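Local coordinates for protein ulvan Lyase-PL25 (Pseudoalteromonas sp. PLSV, PDB 5UAM) that degrades ulvan, the sulfated cell-wall polysaccharide of green seaweeds, acting as a beta-propeller lyase of polysaccharide lyase family 25, at residues Glu279-Val282 / Leu283-Arg287; Met297-Glu301 / Leu302-Asn306; Tyr442-Glu446 / Glu447-Thr451. All coordinates share one frame; numbering follows the deposited sequence.

Interaction 1: residues Glu279-Val282 / Leu283-Arg287; sequences EKLV and LPVTR
The peptide group joining V282 to L283 is the flat element on which this contact turns: CG1 of V282 lies over one of its faces, and CD2 of L283 lies on the other side, displaced past the nitrogen end. CG1 approaches L283 N to 3.3 Å, a position set by the valine torsion, which carries this methyl anti to its own backbone N (chi1 179°). On the side of the leucine, L283 CD2 stands 4.1 Å from V282 C. At the oxygen edge of the same group, V282 O faces the next turn of chain, 3.5 Å from P284 O, with no hydrogen bond closing the bend. The bend itself is a cis-proline turn, close to type VIb, within the propeller's connection from strand 280-281 to helix 287-293. The cis peptide before P284 bends the chain sharply, and the pyrrolidine ring packs against S205 and K208 of strand 204-211. V285 follows that strand, its backbone bonded to F206 and K208, while L281 is bonded to W273 on the incoming side. The two limbs thus pair with different strands; between their side chains the one apolar contact is L281 with V285. M264 of strand 258-267 touches both L281 and V285, giving the pair a common floor. Past the turn, T286 OG1 accepts from V289 N as N-cap of the helix. Inside the bend, V285 CG2 lies 3.9 Å from V282 O and 4.2 Å from L281 CB.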
ATOM      1  N   GLU A 279      -2.738  16.018 -20.571  1.00 21.56           N
ATOM      2  CA  GLU A 279      -1.899  17.206 -20.518  1.00 22.20           C
ATOM      3  C   GLU A 279      -0.623  16.889 -19.745  1.00 22.29           C
ATOM      4  O   GLU A 279      -0.675  16.307 -18.652  1.00 20.70           O
ATOM      5  CB  GLU A 279      -2.631  18.352 -19.834  1.00 25.05           C
ATOM      6  CG  GLU A 279      -3.977  18.711 -20.418  1.00 33.98           C
ATOM      7  CD  GLU A 279      -4.682  19.734 -19.549  1.00 48.17           C
ATOM      8  OE1 GLU A 279      -5.693  19.376 -18.881  1.00 39.48           O
ATOM      9  OE2 GLU A 279      -4.169  20.877 -19.498  1.00 36.36           O
ATOM     10  N   LYS A 280       0.514  17.298 -20.301  1.00 22.41           N
ATOM     11  CA  LYS A 280       1.800  16.941 -19.726  1.00 23.09           C
ATOM     12  C   LYS A 280       2.134  17.848 -18.553  1.00 23.64           C
ATOM     13  O   LYS A 280       1.825  19.045 -18.545  1.00 27.22           O
ATOM     14  CB  LYS A 280       2.885  16.977 -20.806  1.00 29.53           C
ATOM     15  CG  LYS A 280       2.728  15.810 -21.783  1.00 31.84           C
ATOM     16  CD  LYS A 280       3.727  15.858 -22.930  1.00 38.92           C
ATOM     17  CE  LYS A 280       3.484  14.692 -23.881  1.00 41.18           C
ATOM     18  NZ  LYS A 280       4.283  14.793 -25.138  1.00 49.07           N
ATOM     19  N   LEU A 281       2.794  17.259 -17.559  1.00 21.37           N
ATOM     20  CA  LEU A 281       3.117  17.926 -16.307  1.00 21.33           C
ATOM     21  C   LEU A 281       4.626  18.034 -16.145  1.00 24.12           C
ATOM     22  O   LEU A 281       5.360  17.089 -16.448  1.00 29.73           O
ATOM     23  CB  LEU A 281       2.580  17.107 -15.136  1.00 21.16           C
ATOM     24  CG  LEU A 281       1.084  16.771 -15.193  1.00 18.48           C
ATOM     25  CD1 LEU A 281       0.718  15.709 -14.185  1.00 19.29           C
ATOM     26  CD2 LEU A 281       0.251  18.030 -14.977  1.00 24.62           C
ATOM     27  N   VAL A 282       5.081  19.163 -15.621  1.00 24.14           N
ATOM     28  CA  VAL A 282       6.484  19.333 -15.264  1.00 24.34           C
ATOM     29  C   VAL A 282       6.720  18.731 -13.884  1.00 21.84           C
ATOM     30  O   VAL A 282       5.932  18.951 -12.959  1.00 25.70           O
ATOM     31  CB  VAL A 282       6.866  20.822 -15.275  1.00 26.45           C
ATOM     32  CG1 VAL A 282       8.322  21.001 -14.883  1.00 33.10           C
ATOM     33  CG2 VAL A 282       6.601  21.428 -16.646  1.00 28.06           C
ATOM     34  N   LEU A 283       7.808  17.966 -13.742  1.00 22.33           N
ATOM     35  CA  LEU A 283       8.113  17.377 -12.448  1.00 20.63           C
ATOM     36  C   LEU A 283       9.119  18.232 -11.695  1.00 20.72           C
ATOM     37  O   LEU A 283       9.972  18.883 -12.300  1.00 22.66           O
ATOM     38  CB  LEU A 283       8.750  15.993 -12.596  1.00 22.01           C
ATOM     39  CG  LEU A 283       7.929  14.836 -13.128  1.00 28.31           C
ATOM     40  CD1 LEU A 283       8.589  13.530 -12.729  1.00 32.46           C
ATOM     41  CD2 LEU A 283       6.534  14.874 -12.602  1.00 24.79           C
ATOM     42  N   PRO A 284       9.057  18.218 -10.361  1.00 20.23           N
ATOM     43  CA  PRO A 284       8.057  17.540  -9.543  1.00 19.02           C
ATOM     44  C   PRO A 284       6.767  18.335  -9.504  1.00 18.93           C
ATOM     45  O   PRO A 284       6.811  19.579  -9.599  1.00 20.40           O
ATOM     46  CB  PRO A 284       8.714  17.504  -8.157  1.00 19.01           C
ATOM     47  CG  PRO A 284       9.552  18.703  -8.134  1.00 22.17           C
ATOM     48  CD  PRO A 284      10.093  18.863  -9.536  1.00 22.21           C
ATOM     49  N   VAL A 285       5.640  17.633  -9.398  1.00 17.98           N
ATOM     50  CA  VAL A 285       4.344  18.286  -9.334  1.00 17.82           C
ATOM     51  C   VAL A 285       4.192  18.978  -7.988  1.00 18.05           C
ATOM     52  O   VAL A 285       4.421  18.378  -6.928  1.00 17.91           O
ATOM     53  CB  VAL A 285       3.227  17.272  -9.598  1.00 16.82           C
ATOM     54  CG1 VAL A 285       1.852  17.909  -9.347  1.00 18.54           C
ATOM     55  CG2 VAL A 285       3.341  16.731 -11.009  1.00 20.87           C
ATOM     56  N   THR A 286       3.798  20.248  -8.031  1.00 18.76           N
ATOM     57  CA  THR A 286       3.523  21.032  -6.837  1.00 19.10           C
ATOM     58  C   THR A 286       2.032  21.016  -6.522  1.00 18.60           C
ATOM     59  O   THR A 286       1.194  20.711  -7.370  1.00 18.74           O
ATOM     60  CB  THR A 286       3.922  22.479  -7.069  1.00 21.20           C
ATOM     61  OG1 THR A 286       3.143  22.977  -8.161  1.00 21.86           O
ATOM     62  CG2 THR A 286       5.407  22.597  -7.391  1.00 21.14           C
ATOM     63  N   ARG A 287       1.708  21.426  -5.301  1.00 18.76           N
ATOM     64  CA  ARG A 287       0.308  21.546  -4.912  1.00 19.39           C
ATOM     65  C   ARG A 287      -0.452  22.459  -5.870  1.00 19.43           C
ATOM     66  O   ARG A 287      -1.587  22.161  -6.254  1.00 19.19           O
ATOM     67  CB  ARG A 287       0.206  22.065  -3.477  1.00 20.46           C
ATOM     68  CG  ARG A 287      -1.241  22.090  -2.939  1.00 23.86           C
ATOM     69  CD  ARG A 287      -1.349  22.922  -1.684  1.00 25.84           C
ATOM     70  NE  ARG A 287      -1.649  24.316  -1.984  1.00 37.72           N
ATOM     71  CZ  ARG A 287      -0.785  25.330  -1.929  1.00 38.81           C
ATOM     72  NH1 ARG A 287       0.495  25.159  -1.581  1.00 38.18           N
ATOM     73  NH2 ARG A 287      -1.212  26.546  -2.230  1.00 37.03           N
TER

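Interaction 2: residues Met297-Glu301 / Leu302-Asn306; sequences MRTGE and LWTFN
T299 and L302 face each other across a type II' beta turn that leads into strand 303-311, the first strand of a four-stranded propeller blade. G300 supplies the positive phi (61°) required after T299. The tight part is the mouth of the turn, where L302 N donates to T299 O over 2.9 Å. L302 CB presses on that same carbonyl oxygen at 3.2 Å. A second link runs the other way: T299 OG1 donates to L302 O at 3.2 Å, reaching it from above the carbonyl plane and not along a lone pair. Its chi1 of 62° sets OG1 between the backbone N and the carbonyl carbon, where it can make this bond, and L302 O also receives ND1 of H259. On the strand side, the T304 methyl CG2 crosses the T299 side chain, 3.7 Å from T299 CG2, while T304 OG1 is taken by D238. A valine in place of T299 would probably leave L302 O with one side-chain donor fewer and the turn less firmly tied to its strand. The other flank of the turn is looser and hydrated. E301 extends its carboxylate away from the strand at the exposed corner, while its backbone oxygen turns back towards W303. That oxygen lies near the plane of the W303 ring, at its edge. The indole also meets H259 with ring planes at about 90°, and the W303 side chain lies about 10 Å from the zinc ion. A water in the indole plane completes this side, donating to E301 O at 2.8 Å and accepting from W303 NE1 at 3.1 Å.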
ATOM      1  N   MET A 297     -11.031  14.453  -6.869  1.00 16.86           N
ATOM      2  CA  MET A 297     -12.218  14.731  -6.069  1.00 16.65           C
ATOM      3  C   MET A 297     -11.807  15.476  -4.809  1.00 16.52           C
ATOM      4  O   MET A 297     -10.970  14.986  -4.040  1.00 16.19           O
ATOM      5  CB  MET A 297     -12.919  13.419  -5.703  1.00 21.27           C
ATOM      6  CG  MET A 297     -14.289  13.635  -5.076  1.00 22.27           C
ATOM      7  SD  MET A 297     -15.459  14.454  -6.185  1.00 25.95           S
ATOM      8  CE  MET A 297     -15.663  13.262  -7.520  1.00 23.77           C
ATOM      9  N   ARG A 298     -12.414  16.636  -4.594  1.00 18.39           N
ATOM     10  CA  ARG A 298     -12.237  17.357  -3.347  1.00 17.34           C
ATOM     11  C   ARG A 298     -13.088  16.690  -2.278  1.00 19.16           C
ATOM     12  O   ARG A 298     -14.163  16.152  -2.564  1.00 23.11           O
ATOM     13  CB  ARG A 298     -12.628  18.826  -3.523  1.00 22.60           C
ATOM     14  CG  ARG A 298     -11.582  19.577  -4.339  1.00 24.41           C
ATOM     15  CD  ARG A 298     -11.842  21.100  -4.512  1.00 31.97           C
ATOM     16  NE  ARG A 298     -10.633  21.708  -5.078  1.00 43.22           N
ATOM     17  CZ  ARG A 298     -10.360  21.795  -6.381  1.00 53.56           C
ATOM     18  NH1 ARG A 298     -11.228  21.354  -7.287  1.00 50.42           N
ATOM     19  NH2 ARG A 298      -9.209  22.336  -6.782  1.00 50.31           N
ATOM     20  N   THR A 299     -12.591  16.707  -1.043  1.00 19.18           N
ATOM     21  CA  THR A 299     -13.312  16.086   0.069  1.00 17.94           C
ATOM     22  C   THR A 299     -13.781  17.104   1.093  1.00 20.85           C
ATOM     23  O   THR A 299     -14.182  16.738   2.207  1.00 20.92           O
ATOM     24  CB  THR A 299     -12.463  15.001   0.736  1.00 16.75           C
ATOM     25  OG1 THR A 299     -11.267  15.572   1.300  1.00 18.26           O
ATOM     26  CG2 THR A 299     -12.115  13.922  -0.244  1.00 18.97           C
ATOM     27  N   GLY A 300     -13.764  18.380   0.734  1.00 22.54           N
ATOM     28  CA  GLY A 300     -14.231  19.402   1.654  1.00 25.68           C
ATOM     29  C   GLY A 300     -13.402  19.401   2.922  1.00 22.11           C
ATOM     30  O   GLY A 300     -12.168  19.364   2.891  1.00 27.09           O
ATOM     31  N   GLU A 301     -14.088  19.450   4.060  1.00 22.65           N
ATOM     32  CA  GLU A 301     -13.422  19.396   5.353  1.00 21.65           C
ATOM     33  C   GLU A 301     -13.128  17.965   5.798  1.00 21.15           C
ATOM     34  O   GLU A 301     -12.489  17.782   6.840  1.00 24.17           O
ATOM     35  CB  GLU A 301     -14.278  20.099   6.408  1.00 24.26           C
ATOM     36  CG  GLU A 301     -14.360  21.605   6.188  1.00 26.05           C
ATOM     37  CD  GLU A 301     -15.229  22.307   7.197  1.00 31.75           C
ATOM     38  OE1 GLU A 301     -15.718  21.639   8.134  1.00 38.01           O
ATOM     39  OE2 GLU A 301     -15.430  23.535   7.048  1.00 37.45           O
ATOM     40  N   LEU A 302     -13.564  16.958   5.052  1.00 19.35           N
ATOM     41  CA  LEU A 302     -13.280  15.588   5.450  1.00 17.92           C
ATOM     42  C   LEU A 302     -11.784  15.320   5.371  1.00 19.24           C
ATOM     43  O   LEU A 302     -11.101  15.771   4.448  1.00 20.90           O
ATOM     44  CB  LEU A 302     -14.005  14.597   4.548  1.00 18.61           C
ATOM     45  CG  LEU A 302     -15.529  14.683   4.564  1.00 20.39           C
ATOM     46  CD1 LEU A 302     -16.073  13.663   3.597  1.00 22.72           C
ATOM     47  CD2 LEU A 302     -16.085  14.474   5.965  1.00 24.83           C
ATOM     48  N   TRP A 303     -11.280  14.565   6.347  1.00 18.24           N
ATOM     49  CA  TRP A 303      -9.893  14.136   6.376  1.00 17.04           C
ATOM     50  C   TRP A 303      -9.754  12.796   5.658  1.00 18.42           C
ATOM     51  O   TRP A 303     -10.585  11.889   5.820  1.00 17.08           O
ATOM     52  CB  TRP A 303      -9.418  13.978   7.816  1.00 17.99           C
ATOM     53  CG  TRP A 303      -9.206  15.265   8.557  1.00 18.82           C
ATOM     54  CD1 TRP A 303      -9.800  16.480   8.312  1.00 18.92           C
ATOM     55  CD2 TRP A 303      -8.320  15.478   9.668  1.00 21.13           C
ATOM     56  NE1 TRP A 303      -9.332  17.419   9.198  1.00 22.56           N
ATOM     57  CE2 TRP A 303      -8.424  16.826  10.036  1.00 21.47           C
ATOM     58  CE3 TRP A 303      -7.444  14.649  10.379  1.00 21.08           C
ATOM     59  CZ2 TRP A 303      -7.699  17.370  11.097  1.00 22.79           C
ATOM     60  CZ3 TRP A 303      -6.727  15.191  11.432  1.00 20.04           C
ATOM     61  CH2 TRP A 303      -6.852  16.537  11.775  1.00 23.61           C
ATOM     62  N   THR A 304      -8.684  12.659   4.878  1.00 15.46           N
ATOM     63  CA  THR A 304      -8.501  11.505   4.007  1.00 14.39           C
ATOM     64  C   THR A 304      -7.397  10.571   4.480  1.00 14.15           C
ATOM     65  O   THR A 304      -6.530  10.915   5.291  1.00 15.82           O
ATOM     66  CB  THR A 304      -8.197  11.949   2.570  1.00 16.85           C
ATOM     67  OG1 THR A 304      -7.137  12.908   2.600  1.00 16.42           O
ATOM     68  CG2 THR A 304      -9.441  12.565   1.948  1.00 16.17           C
ATOM     69  N   PHE A 305      -7.467   9.358   3.956  1.00 14.91           N
ATOM     70  CA  PHE A 305      -6.410   8.369   4.068  1.00 14.73           C
ATOM     71  C   PHE A 305      -6.435   7.646   2.740  1.00 14.59           C
ATOM     72  O   PHE A 305      -7.480   7.135   2.327  1.00 15.11           O
ATOM     73  CB  PHE A 305      -6.680   7.399   5.230  1.00 14.97           C
ATOM     74  CG  PHE A 305      -5.584   6.384   5.459  1.00 13.36           C
ATOM     75  CD1 PHE A 305      -4.448   6.727   6.165  1.00 15.05           C
ATOM     76  CD2 PHE A 305      -5.714   5.088   4.984  1.00 15.20           C
ATOM     77  CE1 PHE A 305      -3.445   5.783   6.377  1.00 17.93           C
ATOM     78  CE2 PHE A 305      -4.724   4.163   5.205  1.00 15.41           C
ATOM     79  CZ  PHE A 305      -3.609   4.515   5.894  1.00 15.13           C
ATOM     80  N   ASN A 306      -5.325   7.684   2.031  1.00 14.88           N
ATOM     81  CA  ASN A 306      -5.327   7.264   0.645  1.00 15.16           C
ATOM     82  C   ASN A 306      -5.629   5.772   0.498  1.00 15.36           C
ATOM     83  O   ASN A 306      -5.420   4.953   1.410  1.00 15.04           O
ATOM     84  CB  ASN A 306      -3.991   7.616  -0.003  1.00 13.99           C
ATOM     85  CG  ASN A 306      -4.069   7.681  -1.486  1.00 15.95           C
ATOM     86  OD1 ASN A 306      -5.089   8.032  -2.051  1.00 19.61           O
ATOM     87  ND2 ASN A 306      -2.963   7.345  -2.138  1.00 15.50           N
TER
HETATM   88  O   HOH W   1     -10.921  19.784   8.031  1.00 32.03           O

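Interaction 3: residues Tyr442-Glu446 / Glu447-Thr451; sequences YLVGE and EGAVT
L443 and V450 run alongside one another in the same direction, the CG2 methyl of V450 set 4.0 Å from L443 CG and equally near its CD2 branch. With CG1 of V450 anti to the backbone N (chi1 179°), CG2 is left beside that N, on the side facing L443. W76 of strand 75-81 touches both residues, so the leucine and valine form one apolar bump against it. Next to this, the small A449 fits a hollow between two larger residues: its CB meets the edge of the Y442 ring, 4.4 Å from CD2, and lies beside CG1 of V444. The backbone holds the shapes in step as a short antiparallel return after strand 439-444, part of the propeller sheet in which the N-terminal strand 30-33 joins strands from the C-terminal end. V444 and A449 are its non-hydrogen-bonded pair, flanked by V450 N donating almost straight to L443 O at 2.8 Å and G445 N donating to G448 O at 2.9 Å. In the same L443-V450 pair the second link is made through a water, which accepts from L443 N and donates to V450 O. At the tip, E446 and E447 bend at chi2 and diverge towards separate cations, E446 to R374 and E447 to K403, which probably eases the proximity of the two carboxylates. Between them, E447 OE1 comes 4.0 Å from E446 CB.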
ATOM      1  N   TYR A 442      -3.658 -14.872   6.887  1.00 12.74           N
ATOM      2  CA  TYR A 442      -4.542 -15.624   6.017  1.00 12.46           C
ATOM      3  C   TYR A 442      -4.380 -15.180   4.574  1.00 14.29           C
ATOM      4  O   TYR A 442      -4.278 -13.987   4.292  1.00 13.42           O
ATOM      5  CB  TYR A 442      -6.004 -15.429   6.391  1.00 12.91           C
ATOM      6  CG  TYR A 442      -6.381 -15.814   7.815  1.00 13.71           C
ATOM      7  CD1 TYR A 442      -5.986 -15.040   8.895  1.00 15.45           C
ATOM      8  CD2 TYR A 442      -7.137 -16.952   8.072  1.00 15.30           C
ATOM      9  CE1 TYR A 442      -6.356 -15.383  10.202  1.00 15.54           C
ATOM     10  CE2 TYR A 442      -7.512 -17.297   9.375  1.00 16.41           C
ATOM     11  CZ  TYR A 442      -7.099 -16.516  10.434  1.00 16.74           C
ATOM     12  OH  TYR A 442      -7.460 -16.872  11.717  1.00 18.18           O
ATOM     13  N   LEU A 443      -4.437 -16.140   3.663  1.00 13.94           N
ATOM     14  CA  LEU A 443      -4.512 -15.873   2.226  1.00 13.78           C
ATOM     15  C   LEU A 443      -5.919 -16.249   1.787  1.00 14.24           C
ATOM     16  O   LEU A 443      -6.337 -17.402   1.956  1.00 14.75           O
ATOM     17  CB  LEU A 443      -3.468 -16.713   1.489  1.00 14.26           C
ATOM     18  CG  LEU A 443      -3.477 -16.697  -0.041  1.00 13.72           C
ATOM     19  CD1 LEU A 443      -3.253 -15.281  -0.543  1.00 15.14           C
ATOM     20  CD2 LEU A 443      -2.443 -17.661  -0.599  1.00 15.03           C
ATOM     21  N   VAL A 444      -6.669 -15.291   1.246  1.00 14.26           N
ATOM     22  CA  VAL A 444      -8.073 -15.510   0.931  1.00 13.84           C
ATOM     23  C   VAL A 444      -8.341 -15.316  -0.551  1.00 17.22           C
ATOM     24  O   VAL A 444      -7.660 -14.548  -1.240  1.00 15.60           O
ATOM     25  CB  VAL A 444      -9.052 -14.647   1.752  1.00 15.54           C
ATOM     26  CG1 VAL A 444      -8.863 -14.903   3.233  1.00 17.00           C
ATOM     27  CG2 VAL A 444      -8.898 -13.167   1.426  1.00 16.83           C
ATOM     28  N   GLY A 445      -9.371 -16.011  -1.021  1.00 19.03           N
ATOM     29  CA  GLY A 445      -9.844 -15.873  -2.390  1.00 20.23           C
ATOM     30  C   GLY A 445     -11.304 -15.489  -2.511  1.00 31.10           C
ATOM     31  O   GLY A 445     -11.836 -14.694  -1.722  1.00 31.02           O
ATOM     32  N   GLU A 446     -11.976 -16.032  -3.527  1.00 23.31           N
ATOM     33  CA  GLU A 446     -13.364 -15.659  -3.767  1.00 24.44           C
ATOM     34  C   GLU A 446     -14.269 -16.081  -2.629  1.00 33.16           C
ATOM     35  O   GLU A 446     -15.292 -15.427  -2.371  1.00 31.69           O
ATOM     36  CB  GLU A 446     -13.878 -16.321  -5.051  1.00 29.76           C
ATOM     37  CG  GLU A 446     -13.440 -15.645  -6.317  1.00 29.99           C
ATOM     38  CD  GLU A 446     -14.048 -14.260  -6.490  1.00 26.68           C
ATOM     39  OE1 GLU A 446     -15.161 -14.014  -5.981  1.00 34.90           O
ATOM     40  OE2 GLU A 446     -13.408 -13.424  -7.156  1.00 28.33           O
ATOM     41  N   GLU A 447     -13.951 -17.193  -1.983  1.00 25.66           N
ATOM     42  CA  GLU A 447     -14.862 -17.823  -1.038  1.00 26.82           C
ATOM     43  C   GLU A 447     -14.314 -17.879   0.373  1.00 24.25           C
ATOM     44  O   GLU A 447     -15.099 -17.820   1.330  1.00 31.01           O
ATOM     45  CB  GLU A 447     -15.173 -19.271  -1.462  1.00 35.48           C
ATOM     46  CG  GLU A 447     -15.520 -19.469  -2.933  1.00 46.09           C
ATOM     47  CD  GLU A 447     -16.906 -18.980  -3.282  1.00 51.93           C
ATOM     48  OE1 GLU A 447     -17.125 -18.617  -4.459  1.00 61.11           O
ATOM     49  OE2 GLU A 447     -17.778 -18.963  -2.388  1.00 57.87           O
ATOM     50  N   GLY A 448     -13.006 -18.021   0.530  1.00 20.49           N
ATOM     51  CA  GLY A 448     -12.440 -18.141   1.854  1.00 18.84           C
ATOM     52  C   GLY A 448     -10.950 -18.362   1.807  1.00 16.96           C
ATOM     53  O   GLY A 448     -10.275 -18.055   0.822  1.00 17.41           O
ATOM     54  N   ALA A 449     -10.430 -18.888   2.905  1.00 16.70           N
ATOM     55  CA  ALA A 449      -8.999 -18.980   3.103  1.00 16.12           C
ATOM     56  C   ALA A 449      -8.420 -20.204   2.415  1.00 14.61           C
ATOM     57  O   ALA A 449      -9.063 -21.257   2.298  1.00 18.84           O
ATOM     58  CB  ALA A 449      -8.701 -19.062   4.604  1.00 20.27           C
ATOM     59  N   VAL A 450      -7.169 -20.051   1.982  1.00 15.44           N
ATOM     60  CA  VAL A 450      -6.353 -21.163   1.507  1.00 16.51           C
ATOM     61  C   VAL A 450      -5.771 -21.832   2.745  1.00 14.80           C
ATOM     62  O   VAL A 450      -4.915 -21.256   3.419  1.00 16.51           O
ATOM     63  CB  VAL A 450      -5.232 -20.672   0.589  1.00 16.00           C
ATOM     64  CG1 VAL A 450      -4.371 -21.850   0.132  1.00 19.21           C
ATOM     65  CG2 VAL A 450      -5.781 -19.923  -0.601  1.00 17.17           C
ATOM     66  N   THR A 451      -6.223 -23.039   3.039  1.00 17.34           N
ATOM     67  CA  THR A 451      -5.871 -23.672   4.303  1.00 16.74           C
ATOM     68  C   THR A 451      -4.461 -24.252   4.283  1.00 17.67           C
ATOM     69  O   THR A 451      -3.835 -24.446   3.229  1.00 17.52           O
ATOM     70  CB  THR A 451      -6.874 -24.759   4.680  1.00 18.69           C
ATOM     71  OG1 THR A 451      -6.845 -25.836   3.735  1.00 20.80           O
ATOM     72  CG2 THR A 451      -8.309 -24.190   4.748  1.00 20.80           C
TER
HETATM   73  O   HOH W   2      -4.311 -18.856   4.598  1.00 15.69           O

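In the fold
The three contacts follow one another along the chain without nesting or crossing, and each closes only a short local bend. Interaction 1 comes first, closing the turn between strand 280-281 and helix 287-293 on the outer surface. After that helix and strand 295-297, interaction 2 makes the turn into strand 303-311, thereby joining the strands around 258-267 to the next blade; its nearest atoms lie about 8 Å from those of interaction 1. That blade and another, beginning at 362-367, precede the last sheet, where interaction 3 turns the chain back after strand 439-444. Interactions 1 and 3 lie on opposite sides of the chain's centre, their own centres about 41 Å apart.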